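PDB 6LKK: ABC transporter, solute-binding protein from Staphylococcus aureus, which binds glucose 6-phosphate in a cleft between its two lobes and probably acts as the sugar-phosphate sensor of a two-component signalling system. Local coordinates for residues Tyr9-Asn12 and Leu13-Ile17; His33-Thr36 and Gln37-Leu40; Thr136-Thr139 and Gly140-Met144; Glu189-Ala192 and Arg193-Asn197; Ala224-His227 and Pro228-Lys232. All coordinates share one frame; numbering follows the deposited sequence.

Interaction 1: residues Tyr9-Asn12 and Leu13-Ile17; sequences YQSN and LIRPI. With G6P (6-O-phosphono-alpha-D-glucopyranose), chain B.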
# COMPACT_ATOMS: atom_id res chain seq x y z
N TYR A 9 2.16 -5.53 -4.46
CA TYR A 9 3.17 -4.61 -4.95
C TYR A 9 3.37 -4.78 -6.45
O TYR A 9 3.14 -5.85 -7.02
CB TYR A 9 4.52 -4.85 -4.26
CG TYR A 9 4.59 -4.42 -2.81
CD1 TYR A 9 4.37 -3.10 -2.45
CD2 TYR A 9 4.94 -5.32 -1.82
CE1 TYR A 9 4.45 -2.70 -1.13
CE2 TYR A 9 5.02 -4.93 -0.50
CZ TYR A 9 4.78 -3.62 -0.16
OH TYR A 9 4.86 -3.23 1.16
N GLN A 10 3.82 -3.70 -7.09
CA GLN A 10 4.24 -3.78 -8.47
C GLN A 10 5.60 -4.47 -8.56
O GLN A 10 6.42 -4.40 -7.64
CB GLN A 10 4.31 -2.39 -9.09
CG GLN A 10 2.95 -1.72 -9.22
CD GLN A 10 2.02 -2.47 -10.15
OE1 GLN A 10 2.22 -2.51 -11.36
NE2 GLN A 10 0.99 -3.09 -9.57
N SER A 11 5.83 -5.14 -9.69
CA SER A 11 7.04 -5.93 -9.85
C SER A 11 8.30 -5.09 -9.65
O SER A 11 9.28 -5.57 -9.06
CB SER A 11 7.06 -6.58 -11.23
OG SER A 11 8.14 -7.48 -11.36
N ASN A 12 8.30 -3.84 -10.12
CA ASN A 12 9.52 -3.04 -10.08
C ASN A 12 10.02 -2.81 -8.66
O ASN A 12 11.22 -2.56 -8.47
CB ASN A 12 9.31 -1.70 -10.77
CG ASN A 12 8.45 -0.75 -9.96
OD1 ASN A 12 7.31 -1.07 -9.61
ND2 ASN A 12 8.99 0.42 -9.64
N LEU A 13 9.15 -2.90 -7.66
CA LEU A 13 9.58 -2.65 -6.28
C LEU A 13 10.18 -3.89 -5.64
O LEU A 13 11.16 -3.79 -4.89
CB LEU A 13 8.40 -2.15 -5.44
CG LEU A 13 8.72 -1.87 -3.97
CD1 LEU A 13 9.68 -0.70 -3.83
CD2 LEU A 13 7.45 -1.61 -3.18
N ILE A 14 9.62 -5.07 -5.91
CA ILE A 14 9.97 -6.27 -5.17
C ILE A 14 10.72 -7.31 -6.01
O ILE A 14 11.46 -8.12 -5.43
CB ILE A 14 8.73 -6.92 -4.52
CG1 ILE A 14 7.68 -7.29 -5.58
CG2 ILE A 14 8.13 -5.98 -3.48
CD1 ILE A 14 6.57 -8.17 -5.04
N ARG A 15 10.55 -7.31 -7.33
CA ARG A 15 11.26 -8.31 -8.13
C ARG A 15 12.77 -8.22 -7.96
O ARG A 15 13.41 -9.27 -7.83
CB ARG A 15 10.85 -8.18 -9.60
CG ARG A 15 11.34 -9.30 -10.50
CD ARG A 15 10.75 -10.64 -10.10
NE ARG A 15 11.64 -11.40 -9.22
CZ ARG A 15 11.41 -12.64 -8.81
NH1 ARG A 15 10.31 -13.28 -9.19
NH2 ARG A 15 12.28 -13.25 -8.02
N PRO A 16 13.40 -7.04 -7.95
CA PRO A 16 14.86 -7.00 -7.77
C PRO A 16 15.33 -7.57 -6.44
O PRO A 16 16.23 -8.42 -6.43
CB PRO A 16 15.19 -5.51 -7.91
CG PRO A 16 14.08 -4.96 -8.74
CD PRO A 16 12.86 -5.71 -8.29
N ILE A 17 14.77 -7.12 -5.31
CA ILE A 17 15.26 -7.64 -4.03
C ILE A 17 14.96 -9.12 -3.90
O ILE A 17 15.73 -9.86 -3.28
CB ILE A 17 14.69 -6.85 -2.84
CG1 ILE A 17 13.16 -6.85 -2.85
CG2 ILE A 17 15.27 -5.44 -2.80
CD1 ILE A 17 12.56 -6.52 -1.51
C1 G6P B . -1.40 -0.06 -0.92
C2 G6P B . -0.24 -0.64 -0.07
C3 G6P B . 0.77 -1.40 -0.84
C4 G6P B . 0.15 -2.16 -1.93
C5 G6P B . -0.40 -1.19 -2.96
C6 G6P B . -1.17 -1.93 -4.01
O1 G6P B . -1.56 1.30 -0.66
O2 G6P B . 0.43 0.42 0.63
O3 G6P B . 1.46 -2.35 0.08
O4 G6P B . 1.14 -3.01 -2.58
O5 G6P B . -1.31 -0.18 -2.38
O6 G6P B . -2.21 -2.64 -3.39
P G6P B . -3.79 -2.51 -3.97
O1P G6P B . -4.66 -3.48 -3.20
O2P G6P B . -3.83 -2.86 -5.48
O3P G6P B . -4.28 -1.12 -3.76

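Interaction 2: residues His33-Thr36 and Gln37-Leu40; sequences HGST and QVLL. With G6P (6-O-phosphono-alpha-D-glucopyranose), chain B.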
# COMPACT_ATOMS: atom_id res chain seq x y z
N HIS A 33 0.66 -11.70 -8.38
CA HIS A 33 0.25 -10.31 -8.28
C HIS A 33 -1.27 -10.18 -8.34
O HIS A 33 -1.96 -11.02 -8.92
CB HIS A 33 0.87 -9.48 -9.41
CG HIS A 33 2.34 -9.26 -9.28
ND1 HIS A 33 2.88 -8.35 -8.39
CD2 HIS A 33 3.39 -9.81 -9.93
CE1 HIS A 33 4.20 -8.36 -8.49
NE2 HIS A 33 4.53 -9.23 -9.42
N GLY A 34 -1.77 -9.11 -7.74
CA GLY A 34 -3.19 -8.82 -7.78
C GLY A 34 -3.54 -7.78 -6.73
O GLY A 34 -2.72 -7.41 -5.89
N SER A 35 -4.78 -7.31 -6.81
CA SER A 35 -5.30 -6.43 -5.77
C SER A 35 -5.27 -7.15 -4.43
O SER A 35 -5.44 -8.37 -4.35
CB SER A 35 -6.72 -5.98 -6.10
OG SER A 35 -6.75 -5.28 -7.33
N THR A 36 -5.04 -6.38 -3.35
CA THR A 36 -4.82 -6.98 -2.04
C THR A 36 -5.94 -7.95 -1.67
O THR A 36 -5.69 -9.11 -1.34
CB THR A 36 -4.71 -5.89 -0.96
OG1 THR A 36 -3.60 -5.03 -1.25
CG2 THR A 36 -4.50 -6.52 0.41
N GLN A 37 -7.19 -7.49 -1.72
CA GLN A 37 -8.29 -8.32 -1.26
C GLN A 37 -8.60 -9.44 -2.24
O GLN A 37 -9.10 -10.50 -1.84
CB GLN A 37 -9.53 -7.46 -1.01
CG GLN A 37 -9.39 -6.52 0.17
CD GLN A 37 -9.09 -7.26 1.46
OE1 GLN A 37 -9.71 -8.28 1.76
NE2 GLN A 37 -8.13 -6.75 2.23
N VAL A 38 -8.32 -9.24 -3.53
CA VAL A 38 -8.48 -10.32 -4.50
C VAL A 38 -7.49 -11.44 -4.20
O VAL A 38 -7.85 -12.62 -4.21
CB VAL A 38 -8.32 -9.79 -5.93
CG1 VAL A 38 -8.42 -10.92 -6.94
CG2 VAL A 38 -9.38 -8.73 -6.22
N LEU A 39 -6.24 -11.08 -3.94
CA LEU A 39 -5.24 -12.07 -3.54
C LEU A 39 -5.70 -12.83 -2.30
O LEU A 39 -5.62 -14.06 -2.24
CB LEU A 39 -3.89 -11.40 -3.29
CG LEU A 39 -3.14 -10.89 -4.53
CD1 LEU A 39 -1.97 -10.01 -4.10
CD2 LEU A 39 -2.65 -12.04 -5.38
N LEU A 40 -6.18 -12.10 -1.29
CA LEU A 40 -6.61 -12.75 -0.05
C LEU A 40 -7.82 -13.63 -0.28
O LEU A 40 -7.94 -14.71 0.32
CB LEU A 40 -6.90 -11.69 1.01
CG LEU A 40 -5.67 -10.97 1.57
CD1 LEU A 40 -6.08 -9.72 2.35
CD2 LEU A 40 -4.86 -11.90 2.46
C1 G6P B . -1.40 -0.06 -0.92
C2 G6P B . -0.24 -0.64 -0.07
C3 G6P B . 0.77 -1.40 -0.84
C4 G6P B . 0.15 -2.16 -1.93
C5 G6P B . -0.40 -1.19 -2.96
C6 G6P B . -1.17 -1.93 -4.01
O1 G6P B . -1.56 1.30 -0.66
O2 G6P B . 0.43 0.42 0.63
O3 G6P B . 1.46 -2.35 0.08
O4 G6P B . 1.14 -3.01 -2.58
O5 G6P B . -1.31 -0.18 -2.38
O6 G6P B . -2.21 -2.64 -3.39
P G6P B . -3.79 -2.51 -3.97
O1P G6P B . -4.66 -3.48 -3.20
O2P G6P B . -3.83 -2.86 -5.48
O3P G6P B . -4.28 -1.12 -3.76

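Interaction 3: residues Thr136-Thr139 and Gly140-Met144; sequences TTTT and GYQHM. With G6P (6-O-phosphono-alpha-D-glucopyranose), chain B.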
# COMPACT_ATOMS: atom_id res chain seq x y z
N THR A 136 -11.89 -4.06 -3.10
CA THR A 136 -10.89 -5.04 -3.52
C THR A 136 -9.45 -4.59 -3.33
O THR A 136 -8.55 -5.44 -3.41
CB THR A 136 -11.08 -5.39 -5.00
OG1 THR A 136 -11.03 -4.21 -5.80
CG2 THR A 136 -12.42 -6.10 -5.22
N THR A 137 -9.19 -3.31 -3.08
CA THR A 137 -7.84 -2.78 -3.04
C THR A 137 -7.53 -2.17 -1.68
O THR A 137 -8.42 -1.63 -1.01
CB THR A 137 -7.61 -1.72 -4.13
OG1 THR A 137 -8.41 -0.56 -3.86
CG2 THR A 137 -7.96 -2.26 -5.51
N THR A 138 -6.26 -2.24 -1.29
CA THR A 138 -5.81 -1.50 -0.12
C THR A 138 -5.91 0.00 -0.36
O THR A 138 -6.38 0.75 0.51
CB THR A 138 -4.36 -1.87 0.22
OG1 THR A 138 -4.31 -3.20 0.74
CG2 THR A 138 -3.77 -0.91 1.26
N THR A 139 -5.49 0.45 -1.54
CA THR A 139 -5.36 1.89 -1.79
C THR A 139 -6.72 2.58 -1.78
O THR A 139 -6.89 3.61 -1.12
CB THR A 139 -4.64 2.12 -3.11
OG1 THR A 139 -3.36 1.46 -3.07
CG2 THR A 139 -4.42 3.60 -3.36
N GLY A 140 -7.69 2.03 -2.51
CA GLY A 140 -9.02 2.61 -2.49
C GLY A 140 -9.64 2.61 -1.11
O GLY A 140 -10.21 3.61 -0.66
N TYR A 141 -9.53 1.48 -0.40
CA TYR A 141 -10.06 1.39 0.95
C TYR A 141 -9.43 2.43 1.87
O TYR A 141 -10.13 3.15 2.59
CB TYR A 141 -9.82 -0.02 1.50
CG TYR A 141 -10.27 -0.21 2.93
CD1 TYR A 141 -11.59 -0.49 3.23
CD2 TYR A 141 -9.36 -0.11 3.98
CE1 TYR A 141 -12.00 -0.67 4.54
CE2 TYR A 141 -9.76 -0.28 5.29
CZ TYR A 141 -11.08 -0.56 5.56
OH TYR A 141 -11.48 -0.73 6.87
N GLN A 142 -8.10 2.54 1.84
CA GLN A 142 -7.42 3.47 2.75
C GLN A 142 -7.79 4.91 2.44
O GLN A 142 -7.95 5.73 3.37
CB GLN A 142 -5.91 3.27 2.65
CG GLN A 142 -5.42 1.96 3.27
CD GLN A 142 -5.60 1.92 4.78
OE1 GLN A 142 -6.64 1.50 5.28
NE2 GLN A 142 -4.58 2.35 5.51
N HIS A 143 -7.95 5.26 1.16
CA HIS A 143 -8.37 6.61 0.81
C HIS A 143 -9.78 6.89 1.31
O HIS A 143 -10.07 8.00 1.78
CB HIS A 143 -8.30 6.80 -0.70
CG HIS A 143 -6.95 7.22 -1.19
ND1 HIS A 143 -6.46 8.50 -1.03
CD2 HIS A 143 -5.98 6.53 -1.84
CE1 HIS A 143 -5.26 8.59 -1.57
NE2 HIS A 143 -4.94 7.40 -2.06
N MET A 144 -10.69 5.92 1.19
CA MET A 144 -12.05 6.14 1.68
C MET A 144 -12.05 6.33 3.19
O MET A 144 -12.81 7.15 3.72
CB MET A 144 -12.96 4.98 1.28
CG MET A 144 -13.25 4.85 -0.22
SD MET A 144 -13.70 6.38 -1.07
CE MET A 144 -12.11 6.92 -1.68
C1 G6P B . -1.40 -0.06 -0.92
C2 G6P B . -0.24 -0.64 -0.07
C3 G6P B . 0.77 -1.40 -0.84
C4 G6P B . 0.15 -2.16 -1.93
C5 G6P B . -0.40 -1.19 -2.96
C6 G6P B . -1.17 -1.93 -4.01
O1 G6P B . -1.56 1.30 -0.66
O2 G6P B . 0.43 0.42 0.63
O3 G6P B . 1.46 -2.35 0.08
O4 G6P B . 1.14 -3.01 -2.58
O5 G6P B . -1.31 -0.18 -2.38
O6 G6P B . -2.21 -2.64 -3.39
P G6P B . -3.79 -2.51 -3.97
O1P G6P B . -4.66 -3.48 -3.20
O2P G6P B . -3.83 -2.86 -5.48
O3P G6P B . -4.28 -1.12 -3.76

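Interaction 4: residues Glu189-Ala192 and Arg193-Asn197; sequences EQDA and RTWKN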
# COMPACT_ATOMS: atom_id res chain seq x y z
N GLU A 189 2.40 6.29 -2.60
CA GLU A 189 3.65 7.01 -2.84
C GLU A 189 4.54 6.31 -3.86
O GLU A 189 5.07 6.95 -4.77
CB GLU A 189 4.38 7.19 -1.51
CG GLU A 189 5.55 8.15 -1.58
CD GLU A 189 6.10 8.46 -0.21
OE1 GLU A 189 6.68 7.54 0.42
OE2 GLU A 189 5.94 9.60 0.26
N GLN A 190 4.76 5.00 -3.70
CA GLN A 190 5.71 4.31 -4.57
C GLN A 190 5.22 4.24 -6.01
O GLN A 190 6.01 4.36 -6.95
CB GLN A 190 5.99 2.90 -4.04
CG GLN A 190 7.10 2.83 -3.01
CD GLN A 190 8.40 3.41 -3.54
OE1 GLN A 190 8.86 3.04 -4.62
NE2 GLN A 190 8.97 4.35 -2.79
N ASP A 191 3.91 4.05 -6.20
CA ASP A 191 3.37 4.00 -7.56
C ASP A 191 3.47 5.36 -8.23
O ASP A 191 3.83 5.45 -9.41
CB ASP A 191 1.92 3.52 -7.50
CG ASP A 191 1.55 2.58 -8.63
OD1 ASP A 191 2.40 2.31 -9.51
OD2 ASP A 191 0.39 2.11 -8.65
N ALA A 192 3.18 6.43 -7.49
CA ALA A 192 3.35 7.77 -8.03
C ALA A 192 4.81 8.03 -8.38
O ALA A 192 5.11 8.59 -9.44
CB ALA A 192 2.85 8.80 -7.02
N ARG A 193 5.73 7.63 -7.50
CA ARG A 193 7.15 7.87 -7.75
C ARG A 193 7.61 7.17 -9.02
O ARG A 193 8.38 7.73 -9.80
CB ARG A 193 7.97 7.40 -6.56
CG ARG A 193 9.48 7.57 -6.73
CD ARG A 193 10.23 7.05 -5.53
NE ARG A 193 11.68 7.17 -5.69
CZ ARG A 193 12.43 6.35 -6.41
NH1 ARG A 193 11.88 5.33 -7.06
NH2 ARG A 193 13.74 6.54 -6.49
N THR A 194 7.16 5.93 -9.24
CA THR A 194 7.57 5.17 -10.41
C THR A 194 7.29 5.94 -11.69
O THR A 194 8.15 6.04 -12.58
CB THR A 194 6.86 3.82 -10.44
OG1 THR A 194 7.27 3.04 -9.31
CG2 THR A 194 7.17 3.06 -11.72
N TRP A 195 6.09 6.51 -11.81
CA TRP A 195 5.71 7.18 -13.04
C TRP A 195 6.32 8.57 -13.14
O TRP A 195 6.69 9.00 -14.24
CB TRP A 195 4.19 7.24 -13.14
CG TRP A 195 3.62 5.89 -13.44
CD1 TRP A 195 3.40 4.87 -12.56
CD2 TRP A 195 3.22 5.39 -14.73
NE1 TRP A 195 2.88 3.78 -13.21
CE2 TRP A 195 2.76 4.07 -14.54
CE3 TRP A 195 3.20 5.94 -16.01
CZ2 TRP A 195 2.28 3.30 -15.59
CZ3 TRP A 195 2.73 5.17 -17.06
CH2 TRP A 195 2.28 3.86 -16.84
N LYS A 196 6.47 9.28 -12.01
CA LYS A 196 7.15 10.57 -12.06
C LYS A 196 8.60 10.41 -12.49
O LYS A 196 9.12 11.23 -13.26
CB LYS A 196 7.07 11.27 -10.70
CG LYS A 196 7.58 12.70 -10.74
CD LYS A 196 7.29 13.45 -9.45
CE LYS A 196 7.82 14.88 -9.50
NZ LYS A 196 7.06 15.73 -10.46
N ASN A 197 9.27 9.37 -12.01
CA ASN A 197 10.66 9.14 -12.36
C ASN A 197 10.85 8.60 -13.77
O ASN A 197 11.98 8.61 -14.27
CB ASN A 197 11.31 8.19 -11.35
CG ASN A 197 11.63 8.87 -10.03
OD1 ASN A 197 11.17 9.98 -9.77
ND2 ASN A 197 12.43 8.21 -9.20
O HOH W 1 9.26 4.24 -7.04
O HOH W 2 8.22 1.33 -6.72
O HOH W 3 2.22 1.29 -11.91
O HOH W 4 5.06 1.32 -9.27

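Interaction 5: residues Ala224-His227 and Pro228-Lys232; sequences AHPH and PKRKK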
# COMPACT_ATOMS: atom_id res chain seq x y z
N ALA A 224 0.06 -26.85 3.28
CA ALA A 224 0.35 -28.22 3.67
C ALA A 224 1.85 -28.45 3.85
O ALA A 224 2.27 -29.09 4.82
CB ALA A 224 -0.21 -29.19 2.63
N HIS A 225 2.66 -27.93 2.93
CA HIS A 225 4.09 -28.20 2.90
C HIS A 225 4.82 -26.87 2.79
O HIS A 225 5.28 -26.48 1.71
CB HIS A 225 4.44 -29.14 1.75
CG HIS A 225 3.56 -30.35 1.68
ND1 HIS A 225 3.53 -31.31 2.68
CD2 HIS A 225 2.66 -30.75 0.75
CE1 HIS A 225 2.66 -32.25 2.36
NE2 HIS A 225 2.11 -31.93 1.20
N PRO A 226 4.92 -26.13 3.90
CA PRO A 226 5.57 -24.82 3.84
C PRO A 226 7.02 -24.92 3.41
O PRO A 226 7.75 -25.82 3.83
CB PRO A 226 5.44 -24.29 5.28
CG PRO A 226 5.21 -25.50 6.12
CD PRO A 226 4.45 -26.45 5.26
N HIS A 227 7.43 -24.00 2.55
CA HIS A 227 8.81 -23.94 2.11
C HIS A 227 9.68 -23.60 3.31
O HIS A 227 9.45 -22.57 3.96
CB HIS A 227 8.98 -22.91 1.01
CG HIS A 227 10.27 -23.04 0.26
ND1 HIS A 227 11.50 -22.90 0.85
CD2 HIS A 227 10.51 -23.32 -1.05
CE1 HIS A 227 12.45 -23.07 -0.05
NE2 HIS A 227 11.88 -23.33 -1.21
N PRO A 228 10.69 -24.42 3.66
CA PRO A 228 11.43 -24.17 4.91
C PRO A 228 12.25 -22.88 4.91
O PRO A 228 12.70 -22.46 5.98
CB PRO A 228 12.34 -25.40 5.02
CG PRO A 228 12.44 -25.95 3.65
CD PRO A 228 11.15 -25.63 2.97
N LYS A 229 12.44 -22.24 3.76
CA LYS A 229 13.21 -21.00 3.69
C LYS A 229 12.34 -19.75 3.82
O LYS A 229 12.86 -18.64 3.68
CB LYS A 229 13.99 -20.94 2.38
CG LYS A 229 15.25 -21.80 2.38
CD LYS A 229 16.37 -21.08 3.12
CE LYS A 229 17.42 -22.05 3.63
NZ LYS A 229 18.25 -21.40 4.69
N ARG A 230 11.04 -19.90 4.09
CA ARG A 230 10.17 -18.73 4.09
C ARG A 230 10.43 -17.83 5.29
O ARG A 230 10.28 -16.61 5.19
CB ARG A 230 8.70 -19.14 4.03
CG ARG A 230 8.17 -19.89 5.24
CD ARG A 230 6.71 -20.22 4.99
NE ARG A 230 6.04 -20.82 6.14
CZ ARG A 230 4.74 -21.13 6.16
NH1 ARG A 230 3.98 -20.89 5.10
NH2 ARG A 230 4.21 -21.68 7.24
N LYS A 231 10.82 -18.40 6.43
CA LYS A 231 11.17 -17.55 7.56
C LYS A 231 12.46 -16.79 7.31
O LYS A 231 12.61 -15.65 7.75
CB LYS A 231 11.26 -18.38 8.85
CG LYS A 231 9.89 -18.70 9.42
CD LYS A 231 9.95 -19.55 10.66
CE LYS A 231 8.54 -19.87 11.15
NZ LYS A 231 8.52 -20.76 12.34
N LYS A 232 13.41 -17.40 6.58
CA LYS A 232 14.59 -16.65 6.17
C LYS A 232 14.21 -15.51 5.25
O LYS A 232 14.81 -14.43 5.31
CB LYS A 232 15.59 -17.59 5.49
CG LYS A 232 16.80 -16.90 4.86
CD LYS A 232 17.66 -16.16 5.87
CE LYS A 232 18.04 -14.77 5.36
NZ LYS A 232 18.86 -14.01 6.34

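Interaction 1: residues Tyr9-Asn12 and Leu13-Ile17
Tyr-9 meets Leu-13 and Ile-14 through the two flanks of its ring, and this apolar contact carries the turn. CD1 of Tyr-9 lies 3.5 Å from CD2 of Leu-13, while CD2 of Tyr-9 lies 3.7 Å from CG2 of Ile-14; both methyls come in obliquely. With Leu-13 CG turned opposite its backbone N (chi1 179°), the CD2 branch can reach the tyrosine. Sugar oxygens also touch the ring: O4 of G6P is 3.2 Å from Tyr-9 CD1, a packing contact, and the phenol OH is hydrogen-bonded to Asp-216, which itself holds the sugar.

These residues open helix 11-25 of a beta-alpha-beta unit, strand 2-7, helix 11-25 and strand 28-33, in a solute-binding protein fold. Gln-10 occupies the N-cap position.

Within the turn, hydrogen bonding is by backbone. Leu-13 N donates to Gln-10 O at 3.1 Å. Arg-15 N reaches Ser-11 O at 2.8 Å and 159°, whereas Ile-14 N makes only a weak bond to that same oxygen. Pro-16 has no N-H to offer; its CD instead packs 3.6 Å from Asn-12 O, and the helix is kinked here.

Ser-11 OG sits 3.3 Å from Arg-15 CB. The arginine then leads away from this turn, and its bent chain carries the guanidinium to Ile-29 O and, in a salt bridge, to Glu-22.

Interaction 2: residues His33-Thr36 and Gln37-Leu40
Leu-39 folds back over the backbone that leads into helix 36-45, and its CD1 lies 3.2 Å from Gly-34 O, close packing of a methyl on a carbonyl oxygen. CD2, the other branch, rests 3.7 Å from His-33 O. The same turn is tied by a nearly straight bond, Leu-39 N to Ser-35 O at 2.9 Å and 173°, and by Leu-40 N to Thr-36 O. Phe-55 of strand 54-56 packs against Leu-39 and Leu-40.

Packing is slacker elsewhere. Val-38, partly exposed, meets Ser-35 CB with CG2 at 3.8 Å. The side chain of exposed His-33 sets off away from the helix, and its ND1 makes a weak hydrogen bond to Tyr-9 O. Thr-36 and Leu-40 are buried side by side but more widely spaced, CG2 to CD1 4.1 Å.

Thr-36 turns its hydroxyl to the ligand. A chi1 of -61° sets OG1 beside its own N, and both donate to one phosphate oxygen: N to G6P O1P at 2.9 Å, OG1 to G6P O1P at 2.7 Å. Thr-138 OG1 is hydrogen-bonded to that hydroxyl. The donors of Thr-36 are neutral, and they sit at a helix N-terminus whose dipole would probably favour the anion.

Interaction 3: residues Thr136-Thr139 and Gly140-Met144
Thr-137 caps helix 138-151: its OG1 accepts from Gly-140 N at 3.0 Å, a classical N-cap bond, and the phosphate of G6P sits at this same helix start. A chi1 of 67°, which places OG1 between the backbone N and carbonyl carbon, turns the hydroxyl onto the first turn. OG1 is also hydrogen-bonded to Asn-133 O.

Backbone bonds continue the turn. Gln-142 N donates to Thr-138 O at 2.8 Å and His-143 N to Thr-139 O, whereas Tyr-141 N to Thr-137 O is weak. Gln-142 NE2 is hydrogen-bonded to Asn-214 OD1, which makes Gln-142 a second-shell residue behind a ligand-binding one.

Ligand bonds come from amides and a hydroxyl. Thr-138 N gives its hydrogen to G6P O1P at 2.8 Å with an angle of 160°, and Thr-139 N to G6P O3P at 3.0 Å. Thr-139 OG1 works both ways, donating to G6P O3P at 2.8 Å and accepting from G6P O1, so one hydroxyl joins the phosphate to the anomeric end of the sugar.

Van der Waals contacts make up the rest. Thr-138 CG2 presses on G6P C1 at 3.3 Å. Thr-139 and His-143 lie alongside each other, the threonine methyl meeting the imidazole at its edge; His-143 CD2 comes within 3.1 Å of Thr-139 O, which lies near the ring plane.

Interaction 4: residues Glu189-Ala192 and Arg193-Asn197
Gln-190 and Asp-191 meet Arg-193, Thr-194 and Trp-195 one turn further along helix 189-197, in a largely polar, water-bridged contact. The helix follows strand 184-188, and Ala-192 packs on strand 92-105.

Thr-194 supplies the direct side-chain bond: its OG1 donates to Gln-190 O at 3.0 Å, while its N reaches the same oxygen from the opposite face of the carbonyl plane. Two donors thus grip one oxygen. A chi1 of -65° brings the hydroxyl back over the preceding turn.

Waters carry the remaining side-chain links. Gln-190 and Arg-193 point the same way with their amide and guanidinium planes 30° apart, and water 1 spans them, donating to Gln-190 OE1 at 2.7 Å and accepting from Arg-193 NH1 at 2.8 Å. That water lies in the guanidinium plane. Gln-190 NE2 is hydrogen-bonded to Phe-250 O, and the arginine forms a salt bridge with Asp-251. Asp-191 OD1 receives two waters: water 3, at 2.6 Å, accepts from Trp-195 NE1, and water 4 passes on to Thr-194 OG1. The carboxylate and indole planes stand 62° apart, and Asp-191 O sits at the indole edge, 3.2 Å from Trp-195 CD1.

Asp-191 OD2 is hydrogen-bonded to Ser-171. The aspartate side chain, about 4 Å from that of ligand-binding Thr-170 and about 6 Å from G6P, probably belongs to the second shell. A hydroxyl returned to the carbonyl four residues back, as in Thr-194, is a familiar feature of threonines inside alpha helices.

Interaction 5: residues Ala224-His227 and Pro228-Lys232
A chi1 of -164° in His-227 brings ND1 to the amide of Lys-229, and one of 66° in Arg-230 sends that side chain, extended from CG to NE, back across Pro-226. Each torsion makes one of the two side-chain contacts of the turn.

The histidine contact is polar. Lys-229 N donates to His-227 ND1 at 3.1 Å and 162°, and the donor lies in the ring plane. ND1 therefore acts as an acceptor; a proton on NE2 would suit the hydrogen bond between that atom and Asn-1 O. Lys-229 CB packs 3.6 Å from His-227 CE1, and the rest of the lysine leads away.

The arginine contact is van der Waals: Pro-226 CB lies over the centre of one guanidinium face, 3.4 Å from Arg-230 CZ. On the way, Arg-230 CG passes 3.2 Å from His-227 O.

Between them the backbone forms a type I beta turn from His-227 to Arg-230, closed by Arg-230 N donating to His-227 O at 3.1 Å. Lys-229 takes the N-cap position.

This surface turn thus leads from the loop after strand 213-221 into helix 230-237, where Arg-230 is hydrogen-bonded to Val-221 O, Leu-3 of strand 2-7 touches both His-227 and Arg-230, and Lys-232 touches helix 11-25.

The five contacts follow one another along the chain without overlap, each at the beginning of a helix or within its first turns. Interactions 2 and 3 touch, centres about 12 Å apart, and bring the starts of helices 36-45 and 138-151 together on the phosphate. Interaction 1, on helix 11-25, meets the same ligand at its sugar ring and touches both interaction 2 (centres about 15 Å apart) and interaction 4 (about 13 Å). Interaction 4 touches it through Asn-12 and Thr-194 and lies behind the site without binding G6P itself. Interaction 5 lies apart, its centre at least 21 Å from the others. Helix starts distant in sequence thus converge on the ligand, as in other solute-binding proteins.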